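Local coordinates for protein mevalonate kinase (PDB 2X7I) that is a GHMP-family kinase that probably phosphorylates mevalonate at the expense of ATP, an early step in making isoprenoid precursors, at residues Glu44-Glu47 with Ser48-Ser52; Ser72-Asn75 with Arg76-Leu80; Asn94-Ser98 with Arg99-Ser103; Lys121-Lys125 with Glu126-Glu130. All blocks are in the same frame, centred on the assembly; numbering follows the deposited sequence.

All four contacts are local, each within one continuous run of chain, and they follow one another in series. Interaction 3 (94-103) is the one at a binding site: its main-chain amides hold a citrate, and its centre is about 6 Å from the centre of the chain. Interaction 1 (44-52) lies at the far periphery, its centre 34 Å from that of the chain and 31 Å from that of interaction 3. Interactions 2 and 4 belong to helices 70-80 and 125-140. Interaction 2 is the nearest to both interaction 1 and interaction 4, with about 7 Å between nearest atoms in each case, and its centre is 23 Å from that of the citrate loop.

Interaction 1: Glu44-Glu47 with Ser48-Ser52; sequences EALE and SGNYS
Glu47 and Asn50 bring their polar ends together across the mouth of an exposed loop, the carboxylate turned almost perpendicular to the amide, with 84° between the two planes. Glu47 OE2 comes within 2.8 Å of Asn50 OD1, which as modelled sets one acceptor against another, so the detail of this approach is doubtful. The glutamate reaches this place by a folded chain: CG lies between the backbone N and the carbonyl carbon (chi1 75°), and a second bend at chi2 turns the carboxylate back over the loop.

Leu46 approaches the same asparagine from another direction, the two side chains running roughly at right angles. Its CB is 3.8 Å from Asn50 OD1, while the branch CD2 sits 4.1 Å from Tyr51 O, so a hydrocarbon surface faces the returning chain. Ser48 and Gly49 make the bend between these partners. Both are exposed, and Gly49 adds no side chain there; the backbone at Ser48 is strained as modelled, so its exact course is uncertain. The Tyr51 side chain starts out away from the first half of the loop.

The loop leaves strand 29-45 and leads into strand 53-58, both of which pair with strand 87-93. It thus passes round the start of that strand: Leu46 and Ser52 both touch Pro86, the Leu46 backbone is hydrogen-bonded to that of Pro86, and Ser52 OG is hydrogen-bonded to Leu87 N.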
loop_
_atom_site.group_PDB
_atom_site.type_symbol
_atom_site.label_atom_id
_atom_site.label_comp_id
_atom_site.label_asym_id
_atom_site.label_seq_id
_atom_site.Cartn_x
_atom_site.Cartn_y
_atom_site.Cartn_z
ATOM N N GLU A 44 22.287 -12.608 -0.233
ATOM C CA GLU A 44 23.575 -13.030 -0.790
ATOM C C GLU A 44 24.358 -13.945 0.141
ATOM O O GLU A 44 24.714 -13.538 1.246
ATOM C CB GLU A 44 24.461 -11.811 -1.047
ATOM C CG GLU A 44 23.945 -10.841 -2.088
ATOM C CD GLU A 44 24.832 -9.609 -2.199
ATOM O OE1 GLU A 44 24.701 -8.706 -1.328
ATOM O OE2 GLU A 44 25.651 -9.553 -3.145
ATOM N N ALA A 45 24.656 -15.156 -0.318
ATOM C CA ALA A 45 25.636 -16.004 0.353
ATOM C C ALA A 45 27.016 -15.377 0.189
ATOM O O ALA A 45 27.362 -14.903 -0.890
ATOM C CB ALA A 45 25.625 -17.407 -0.222
ATOM N N LEU A 46 27.778 -15.346 1.277
ATOM C CA LEU A 46 29.158 -14.836 1.280
ATOM C C LEU A 46 30.119 -16.016 1.469
ATOM O O LEU A 46 29.687 -17.172 1.469
ATOM C CB LEU A 46 29.325 -13.783 2.387
ATOM C CG LEU A 46 28.897 -12.337 2.077
ATOM C CD1 LEU A 46 27.901 -12.255 0.931
ATOM C CD2 LEU A 46 28.312 -11.705 3.341
ATOM N N GLU A 47 31.410 -15.734 1.625
ATOM C CA GLU A 47 32.444 -16.781 1.616
ATOM C C GLU A 47 33.035 -17.101 3.003
ATOM O O GLU A 47 32.570 -16.585 4.023
ATOM C CB GLU A 47 33.557 -16.398 0.623
ATOM C CG GLU A 47 34.523 -15.298 1.095
ATOM C CD GLU A 47 34.004 -13.884 0.860
ATOM O OE1 GLU A 47 34.848 -12.996 0.578
ATOM O OE2 GLU A 47 32.766 -13.665 0.954
ATOM N N SER A 48 34.054 -17.969 3.008
ATOM C CA SER A 48 34.824 -18.354 4.204
ATOM C C SER A 48 34.181 -17.919 5.532
ATOM O O SER A 48 33.240 -18.561 6.011
ATOM C CB SER A 48 36.272 -17.837 4.090
ATOM O OG SER A 48 37.036 -18.597 3.161
ATOM N N GLY A 49 34.675 -16.818 6.101
ATOM C CA GLY A 49 34.246 -16.349 7.412
ATOM C C GLY A 49 34.089 -14.841 7.421
ATOM O O GLY A 49 35.022 -14.107 7.742
ATOM N N ASN A 50 32.910 -14.387 7.016
ATOM C CA ASN A 50 32.505 -13.006 7.189
ATOM C C ASN A 50 31.308 -13.015 8.131
ATOM O O ASN A 50 30.643 -14.046 8.294
ATOM C CB ASN A 50 32.096 -12.367 5.855
ATOM C CG ASN A 50 33.130 -12.551 4.760
ATOM O OD1 ASN A 50 32.782 -12.647 3.582
ATOM N ND2 ASN A 50 34.406 -12.591 5.137
ATOM N N TYR A 51 31.036 -11.877 8.757
ATOM C CA TYR A 51 29.820 -11.722 9.553
ATOM C C TYR A 51 28.583 -11.755 8.653
ATOM O O TYR A 51 28.654 -11.469 7.455
ATOM C CB TYR A 51 29.847 -10.412 10.356
ATOM C CG TYR A 51 30.125 -9.179 9.524
ATOM C CD1 TYR A 51 29.120 -8.585 8.760
ATOM C CD2 TYR A 51 31.401 -8.611 9.491
ATOM C CE1 TYR A 51 29.373 -7.454 7.990
ATOM C CE2 TYR A 51 31.665 -7.480 8.723
ATOM C CZ TYR A 51 30.645 -6.907 7.977
ATOM O OH TYR A 51 30.893 -5.785 7.216
ATOM N N SER A 52 27.449 -12.111 9.237
ATOM C CA SER A 52 26.184 -12.019 8.533
ATOM C C SER A 52 25.634 -10.646 8.811
ATOM O O SER A 52 25.892 -10.089 9.865
ATOM C CB SER A 52 25.217 -13.105 8.993
ATOM O OG SER A 52 25.636 -14.355 8.500
#

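Interaction 2: Ser72-Asn75 with Arg76-Leu80; sequences SLVN and RFVEL
Val74 and Val78 meet on one flank of the helix because each sets CG1 opposite its own backbone N, with chi1 179° in Val74 and 163° in Val78. This staggering is the usual one for valine in a helix. In Val78 it leaves CG2 beside its own backbone N, facing the preceding turn, where it lies 4.2 Å from Val74 CG1. The same methyl passes 3.3 Å from Val74 O, covering the carbonyl to which Val78 N is bonded.

Phe77 also has CG opposite its N (chi1 167°), which carries the ring off the preceding turn while CB stays close, 3.4 Å from Leu73 O. The carbonyl oxygen of Val74 lies at the edge of the ring, near its plane. Arg76 CB lies against the backbone, 3.4 Å from Ser72 O; beyond it the chain, extended from CG to NE, carries the guanidinium away.

Four successive i+4 bonds join the two halves, linking Arg76, Phe77, Val78 and Glu79 through their amides to the oxygens of Ser72, Leu73, Val74 and Asn75; Val78 N to Val74 O is 2.9 Å. The residue types follow an amphipathic pattern. Leu73 and Phe77 are buried against Phe111 of helix 103-119, and Leu73 also meets Ala135 and Ala139 of helix 125-140, whereas Asn75, Arg76 and Glu79 place polar groups on the exposed surface. Val78 and Phe77 rest on Leu87 of strand 87-93. Lying in the chain between strands 53-58 and 87-93, which pair in parallel, helix 70-80 is the connecting helix of a beta-alpha-beta crossover.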
loop_
_atom_site.group_PDB
_atom_site.type_symbol
_atom_site.label_atom_id
_atom_site.label_comp_id
_atom_site.label_asym_id
_atom_site.label_seq_id
_atom_site.Cartn_x
_atom_site.Cartn_y
_atom_site.Cartn_z
ATOM N N SER A 72 13.158 -11.627 12.290
ATOM C CA SER A 72 12.432 -12.879 12.476
ATOM C C SER A 72 12.302 -13.680 11.180
ATOM O O SER A 72 12.412 -14.910 11.206
ATOM C CB SER A 72 11.036 -12.626 13.072
ATOM O OG SER A 72 11.143 -12.270 14.440
ATOM N N LEU A 73 12.054 -12.995 10.059
ATOM C CA LEU A 73 11.961 -13.678 8.772
ATOM C C LEU A 73 13.303 -14.306 8.383
ATOM O O LEU A 73 13.344 -15.422 7.880
ATOM C CB LEU A 73 11.481 -12.734 7.663
ATOM C CG LEU A 73 10.087 -12.116 7.816
ATOM C CD1 LEU A 73 9.670 -11.388 6.536
ATOM C CD2 LEU A 73 9.045 -13.158 8.234
ATOM N N VAL A 74 14.399 -13.597 8.634
ATOM C CA VAL A 74 15.719 -14.084 8.252
ATOM C C VAL A 74 16.164 -15.260 9.140
ATOM O O VAL A 74 16.660 -16.268 8.636
ATOM C CB VAL A 74 16.768 -12.962 8.270
ATOM C CG1 VAL A 74 18.138 -13.519 7.885
ATOM C CG2 VAL A 74 16.368 -11.837 7.317
ATOM N N ASN A 75 15.986 -15.123 10.452
ATOM C CA ASN A 75 16.255 -16.221 11.366
ATOM C C ASN A 75 15.517 -17.489 10.949
ATOM O O ASN A 75 16.114 -18.551 10.858
ATOM C CB ASN A 75 15.873 -15.844 12.800
ATOM C CG ASN A 75 16.879 -14.915 13.453
ATOM O OD1 ASN A 75 17.985 -14.697 12.937
ATOM N ND2 ASN A 75 16.500 -14.354 14.595
ATOM N N ARG A 76 14.223 -17.365 10.683
ATOM C CA ARG A 76 13.413 -18.496 10.234
ATOM C C ARG A 76 13.939 -19.101 8.941
ATOM O O ARG A 76 13.996 -20.315 8.799
ATOM C CB ARG A 76 11.952 -18.075 10.026
ATOM C CG ARG A 76 11.005 -19.253 9.824
ATOM C CD ARG A 76 9.605 -18.782 9.422
ATOM N NE ARG A 76 8.686 -19.872 9.066
ATOM C CZ ARG A 76 8.060 -20.664 9.942
ATOM N NH1 ARG A 76 8.262 -20.530 11.259
ATOM N NH2 ARG A 76 7.226 -21.606 9.491
ATOM N N PHE A 77 14.304 -18.245 7.996
ATOM C CA PHE A 77 14.782 -18.697 6.705
ATOM C C PHE A 77 16.098 -19.465 6.833
ATOM O O PHE A 77 16.309 -20.465 6.153
ATOM C CB PHE A 77 14.937 -17.492 5.776
ATOM C CG PHE A 77 15.703 -17.784 4.524
ATOM C CD1 PHE A 77 15.080 -18.393 3.442
ATOM C CD2 PHE A 77 17.039 -17.430 4.418
ATOM C CE1 PHE A 77 15.778 -18.653 2.279
ATOM C CE2 PHE A 77 17.738 -17.688 3.261
ATOM C CZ PHE A 77 17.103 -18.308 2.188
ATOM N N VAL A 78 16.968 -18.996 7.718
ATOM C CA VAL A 78 18.266 -19.608 7.952
ATOM C C VAL A 78 18.165 -20.965 8.668
ATOM O O VAL A 78 18.949 -21.871 8.389
ATOM C CB VAL A 78 19.169 -18.631 8.745
ATOM C CG1 VAL A 78 20.369 -19.347 9.367
ATOM C CG2 VAL A 78 19.615 -17.487 7.832
ATOM N N GLU A 79 17.185 -21.111 9.560
ATOM C CA GLU A 79 17.014 -22.352 10.327
ATOM C C GLU A 79 16.206 -23.419 9.577
ATOM O O GLU A 79 16.578 -24.590 9.564
ATOM C CB GLU A 79 16.387 -22.058 11.700
ATOM C CG GLU A 79 17.366 -21.446 12.714
ATOM C CD GLU A 79 18.595 -22.330 12.980
ATOM O OE1 GLU A 79 19.688 -21.783 13.263
ATOM O OE2 GLU A 79 18.471 -23.577 12.902
ATOM N N LEU A 80 15.110 -23.014 8.950
ATOM C CA LEU A 80 14.297 -23.935 8.141
ATOM C C LEU A 80 15.136 -24.637 7.055
ATOM O O LEU A 80 14.954 -25.832 6.789
ATOM C CB LEU A 80 13.132 -23.174 7.485
ATOM C CG LEU A 80 11.883 -23.946 7.040
ATOM C CD1 LEU A 80 10.891 -24.068 8.203
ATOM C CD2 LEU A 80 11.200 -23.272 5.837
#

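Interaction 3: Asn94-Ser98 with Arg99-Ser103; sequences NLPPS and RGLGS. With CIT (citric acid), chain B.
Pro96 and Arg99 are tied together by a water that donates to Pro96 O and accepts from Arg99 N (2.8 Å) and Leu101 N. It donates its second hydrogen to citrate O6. The same carboxylate is held directly: Gly100 N bonds to O5 (2.8 Å) and Ser103 N to O6, nearly straight at 167°. Gly102 N adds weak bonds to O6 and to O3 of a second carboxylate, and Ser98 N bonds to O1 of the third. Ser104 N also binds the citrate. Ser98, Gly100 and Gly102 have positive phi, which glycine accepts easily and which lets the loop turn its amides inward.

Behind this shell, Pro96 packs at a right angle on Leu101, tightly, with CD 3.4 Å from CD1, and its CG meets Arg99 CG. Arg99 curls through two bends (chi2 -55°, chi3 -58°), and its guanidinium bonds to Asp180 (a salt bridge through NE), Gly274 O, Gln189 and Thr181.

The sequence is the glycine-rich phosphate-binding loop of GHMP kinases, so the citrate, probably from crystallisation, may occupy the place of ATP phosphates. The loop links strand 87-93 to helix 103-119, with Leu95 and Leu101 on Phe34 of strand 29-45 and Pro96 on Trp302 of strand 300-305.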
loop_
_atom_site.group_PDB
_atom_site.type_symbol
_atom_site.label_atom_id
_atom_site.label_comp_id
_atom_site.label_asym_id
_atom_site.label_seq_id
_atom_site.Cartn_x
_atom_site.Cartn_y
_atom_site.Cartn_z
ATOM N N ASN A 94 10.620 2.139 -0.459
ATOM C CA ASN A 94 10.099 3.410 -0.920
ATOM C C ASN A 94 8.911 3.898 -0.065
ATOM O O ASN A 94 8.411 5.015 -0.252
ATOM C CB ASN A 94 9.583 3.181 -2.348
ATOM C CG ASN A 94 9.372 4.451 -3.097
ATOM O OD1 ASN A 94 9.795 5.518 -2.649
ATOM N ND2 ASN A 94 8.723 4.359 -4.251
ATOM N N LEU A 95 8.465 3.038 0.853
ATOM C CA LEU A 95 7.166 3.162 1.519
ATOM C C LEU A 95 7.294 3.567 2.977
ATOM O O LEU A 95 8.138 3.045 3.690
ATOM C CB LEU A 95 6.426 1.830 1.448
ATOM C CG LEU A 95 6.086 1.359 0.038
ATOM C CD1 LEU A 95 5.482 -0.034 0.074
ATOM C CD2 LEU A 95 5.152 2.336 -0.625
ATOM N N PRO A 96 6.456 4.511 3.428
ATOM C CA PRO A 96 6.460 4.897 4.830
ATOM C C PRO A 96 5.702 3.864 5.651
ATOM O O PRO A 96 4.836 3.161 5.117
ATOM C CB PRO A 96 5.708 6.227 4.820
ATOM C CG PRO A 96 4.746 6.084 3.734
ATOM C CD PRO A 96 5.438 5.261 2.671
ATOM N N PRO A 97 6.029 3.759 6.940
ATOM C CA PRO A 97 5.299 2.836 7.774
ATOM C C PRO A 97 3.923 3.391 8.199
ATOM O O PRO A 97 3.768 4.613 8.385
ATOM C CB PRO A 97 6.218 2.682 8.979
ATOM C CG PRO A 97 6.917 4.018 9.071
ATOM C CD PRO A 97 7.047 4.515 7.687
ATOM N N SER A 98 2.953 2.480 8.315
ATOM C CA SER A 98 1.675 2.708 8.992
ATOM C C SER A 98 0.748 3.710 8.298
ATOM O O SER A 98 -0.092 4.325 8.957
ATOM C CB SER A 98 1.913 3.127 10.453
ATOM O OG SER A 98 2.687 2.149 11.129
ATOM N N ARG A 99 0.893 3.850 6.985
ATOM C CA ARG A 99 0.043 4.725 6.183
ATOM C C ARG A 99 -0.940 3.933 5.310
ATOM O O ARG A 99 -1.590 4.504 4.439
ATOM C CB ARG A 99 0.903 5.605 5.265
ATOM C CG ARG A 99 2.009 6.395 5.955
ATOM C CD ARG A 99 1.524 7.271 7.095
ATOM N NE ARG A 99 0.517 8.249 6.666
ATOM C CZ ARG A 99 0.285 9.425 7.250
ATOM N NH1 ARG A 99 0.993 9.827 8.294
ATOM N NH2 ARG A 99 -0.663 10.215 6.768
ATOM N N GLY A 100 -1.026 2.624 5.523
ATOM C CA GLY A 100 -1.929 1.775 4.749
ATOM C C GLY A 100 -1.413 1.427 3.362
ATOM O O GLY A 100 -2.176 0.979 2.520
ATOM N N LEU A 101 -0.117 1.618 3.116
ATOM C CA LEU A 101 0.438 1.421 1.766
ATOM C C LEU A 101 0.905 -0.027 1.539
ATOM O O LEU A 101 1.521 -0.337 0.520
ATOM C CB LEU A 101 1.533 2.451 1.471
ATOM C CG LEU A 101 1.049 3.919 1.539
ATOM C CD1 LEU A 101 2.197 4.905 1.630
ATOM C CD2 LEU A 101 0.153 4.296 0.380
ATOM N N GLY A 102 0.583 -0.910 2.483
ATOM C CA GLY A 102 0.825 -2.335 2.333
ATOM C C GLY A 102 2.267 -2.717 2.600
ATOM O O GLY A 102 2.786 -3.668 2.012
ATOM N N SER A 103 2.903 -1.988 3.508
ATOM C CA SER A 103 4.314 -2.148 3.780
ATOM C C SER A 103 4.679 -3.536 4.318
ATOM O O SER A 103 5.613 -4.173 3.838
ATOM C CB SER A 103 4.738 -1.084 4.781
ATOM O OG SER A 103 6.113 -0.871 4.713
HETATM C C1 CIT B . 3.200 -1.424 8.256
HETATM O O1 CIT B . 3.579 -0.326 7.808
HETATM O O2 CIT B . 4.095 -2.220 8.633
HETATM C C2 CIT B . 1.719 -1.746 8.373
HETATM C C3 CIT B . 0.937 -1.733 7.047
HETATM O O7 CIT B . 1.505 -2.700 6.116
HETATM C C4 CIT B . -0.498 -2.201 7.330
HETATM C C5 CIT B . -1.520 -1.725 6.322
HETATM O O3 CIT B . -1.234 -1.606 5.122
HETATM O O4 CIT B . -2.685 -1.436 6.691
HETATM C C6 CIT B . 0.935 -0.319 6.431
HETATM O O5 CIT B . 0.257 0.608 6.943
HETATM O O6 CIT B . 1.614 -0.072 5.403
HETATM O O HOH W 1 2.299 2.469 4.954
#

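Interaction 4: Lys121-Lys125 with Glu126-Glu130; sequences KSLTK and EELIE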
loop_
_atom_site.group_PDB
_atom_site.type_symbol
_atom_site.label_atom_id
_atom_site.label_comp_id
_atom_site.label_asym_id
_atom_site.label_seq_id
_atom_site.Cartn_x
_atom_site.Cartn_y
_atom_site.Cartn_z
ATOM N N LYS A 121 14.292 -22.356 -6.121
ATOM C CA LYS A 121 13.013 -23.077 -6.063
ATOM C C LYS A 121 11.911 -22.387 -6.853
ATOM O O LYS A 121 11.789 -21.158 -6.838
ATOM C CB LYS A 121 12.553 -23.247 -4.612
ATOM C CG LYS A 121 13.322 -24.296 -3.829
ATOM C CD LYS A 121 12.878 -24.354 -2.370
ATOM C CE LYS A 121 11.490 -24.965 -2.216
ATOM N NZ LYS A 121 11.144 -25.203 -0.786
ATOM N N SER A 122 11.095 -23.192 -7.524
ATOM C CA SER A 122 9.945 -22.676 -8.253
ATOM C C SER A 122 8.876 -22.172 -7.277
ATOM O O SER A 122 8.634 -22.790 -6.242
ATOM C CB SER A 122 9.378 -23.749 -9.185
ATOM O OG SER A 122 9.503 -25.048 -8.620
ATOM N N LEU A 123 8.253 -21.045 -7.623
ATOM C CA LEU A 123 7.291 -20.365 -6.756
ATOM C C LEU A 123 5.970 -20.081 -7.478
ATOM O O LEU A 123 5.900 -19.232 -8.371
ATOM C CB LEU A 123 7.892 -19.051 -6.234
ATOM C CG LEU A 123 7.068 -18.249 -5.215
ATOM C CD1 LEU A 123 6.917 -19.012 -3.904
ATOM C CD2 LEU A 123 7.698 -16.879 -4.971
ATOM N N THR A 124 4.925 -20.789 -7.069
ATOM C CA THR A 124 3.567 -20.561 -7.560
ATOM C C THR A 124 2.932 -19.389 -6.825
ATOM O O THR A 124 3.370 -19.031 -5.728
ATOM C CB THR A 124 2.700 -21.825 -7.349
ATOM O OG1 THR A 124 3.181 -22.873 -8.210
ATOM C CG2 THR A 124 1.218 -21.557 -7.658
ATOM N N LYS A 125 1.907 -18.792 -7.431
ATOM C CA LYS A 125 1.131 -17.741 -6.777
ATOM C C LYS A 125 0.555 -18.167 -5.432
ATOM O O LYS A 125 0.824 -17.526 -4.419
ATOM C CB LYS A 125 0.011 -17.221 -7.683
ATOM C CG LYS A 125 0.398 -15.946 -8.432
ATOM C CD LYS A 125 -0.479 -15.708 -9.659
ATOM C CE LYS A 125 -0.229 -14.329 -10.258
ATOM N NZ LYS A 125 1.199 -14.114 -10.639
ATOM N N GLU A 126 -0.225 -19.241 -5.406
ATOM C CA GLU A 126 -0.849 -19.675 -4.150
ATOM C C GLU A 126 0.181 -20.008 -3.067
ATOM O O GLU A 126 -0.080 -19.793 -1.898
ATOM C CB GLU A 126 -1.814 -20.847 -4.353
ATOM C CG GLU A 126 -3.276 -20.503 -4.013
ATOM C CD GLU A 126 -3.496 -20.174 -2.530
ATOM O OE1 GLU A 126 -2.869 -20.809 -1.653
ATOM O OE2 GLU A 126 -4.312 -19.279 -2.243
ATOM N N GLU A 127 1.345 -20.506 -3.466
ATOM C CA GLU A 127 2.432 -20.774 -2.531
ATOM C C GLU A 127 2.968 -19.466 -1.925
ATOM O O GLU A 127 3.180 -19.363 -0.716
ATOM C CB GLU A 127 3.550 -21.543 -3.242
ATOM C CG GLU A 127 4.496 -22.274 -2.319
ATOM C CD GLU A 127 5.354 -23.326 -3.030
ATOM O OE1 GLU A 127 6.260 -23.887 -2.348
ATOM O OE2 GLU A 127 5.130 -23.585 -4.251
ATOM N N LEU A 128 3.171 -18.473 -2.783
ATOM C CA LEU A 128 3.579 -17.145 -2.359
ATOM C C LEU A 128 2.560 -16.540 -1.405
ATOM O O LEU A 128 2.934 -15.952 -0.397
ATOM C CB LEU A 128 3.755 -16.232 -3.587
ATOM C CG LEU A 128 4.151 -14.776 -3.357
ATOM C CD1 LEU A 128 5.286 -14.673 -2.319
ATOM C CD2 LEU A 128 4.528 -14.087 -4.704
ATOM N N ILE A 129 1.278 -16.682 -1.743
ATOM C CA ILE A 129 0.179 -16.186 -0.922
ATOM C C ILE A 129 0.259 -16.758 0.490
ATOM O O ILE A 129 0.228 -16.009 1.465
ATOM C CB ILE A 129 -1.215 -16.566 -1.515
ATOM C CG1 ILE A 129 -1.480 -15.822 -2.833
ATOM C CG2 ILE A 129 -2.321 -16.255 -0.514
ATOM C CD1 ILE A 129 -1.573 -14.329 -2.672
ATOM N N GLU A 130 0.370 -18.083 0.580
ATOM C CA GLU A 130 0.474 -18.768 1.858
ATOM C C GLU A 130 1.714 -18.336 2.648
ATOM O O GLU A 130 1.613 -18.006 3.824
ATOM C CB GLU A 130 0.517 -20.285 1.658
ATOM C CG GLU A 130 -0.717 -20.873 0.955
ATOM C CD GLU A 130 -1.927 -20.937 1.842
ATOM O OE1 GLU A 130 -1.790 -20.729 3.060
ATOM O OE2 GLU A 130 -3.017 -21.211 1.319
#
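Thr124 and Leu128 are joined by the first of two main-chain bonds that start the helix: Leu128 N to Thr124 O is 3.0 Å, and Ile129 N to Lys125 O follows at 2.8 Å. Thr124 occupies the N-cap position, yet its hydroxyl makes no capping bond. Its OG1 lies opposite its own carbonyl carbon (chi1 -68°), and it is the methyl CG2 that leans toward Glu126 N, 3.5 Å away.

The apolar part belongs to Leu123, whose CG meets Leu128 CB at 4.2 Å while CD1 sits over Leu128 N. Both leucines reach helix 103-119, Leu123 at Tyr116 and Leu128 at Val112 and Arg113; Ile129 instead faces Val152 of helix 145-153.

Among charged groups, Glu127 runs out extended beyond CG, and its OE1 is hydrogen-bonded to Tyr116 OH. Lys121 NZ remains 5.3 Å from Glu127 OE1, where opposite charges may attract weakly, without a salt bridge.

The two leucines thus form the apolar side that faces helix 103-119, while Glu126 is exposed. In the first turn, Glu127 would be expected to interact favourably with the positive end of the helix dipole, and the tyrosine bond limits its freedom.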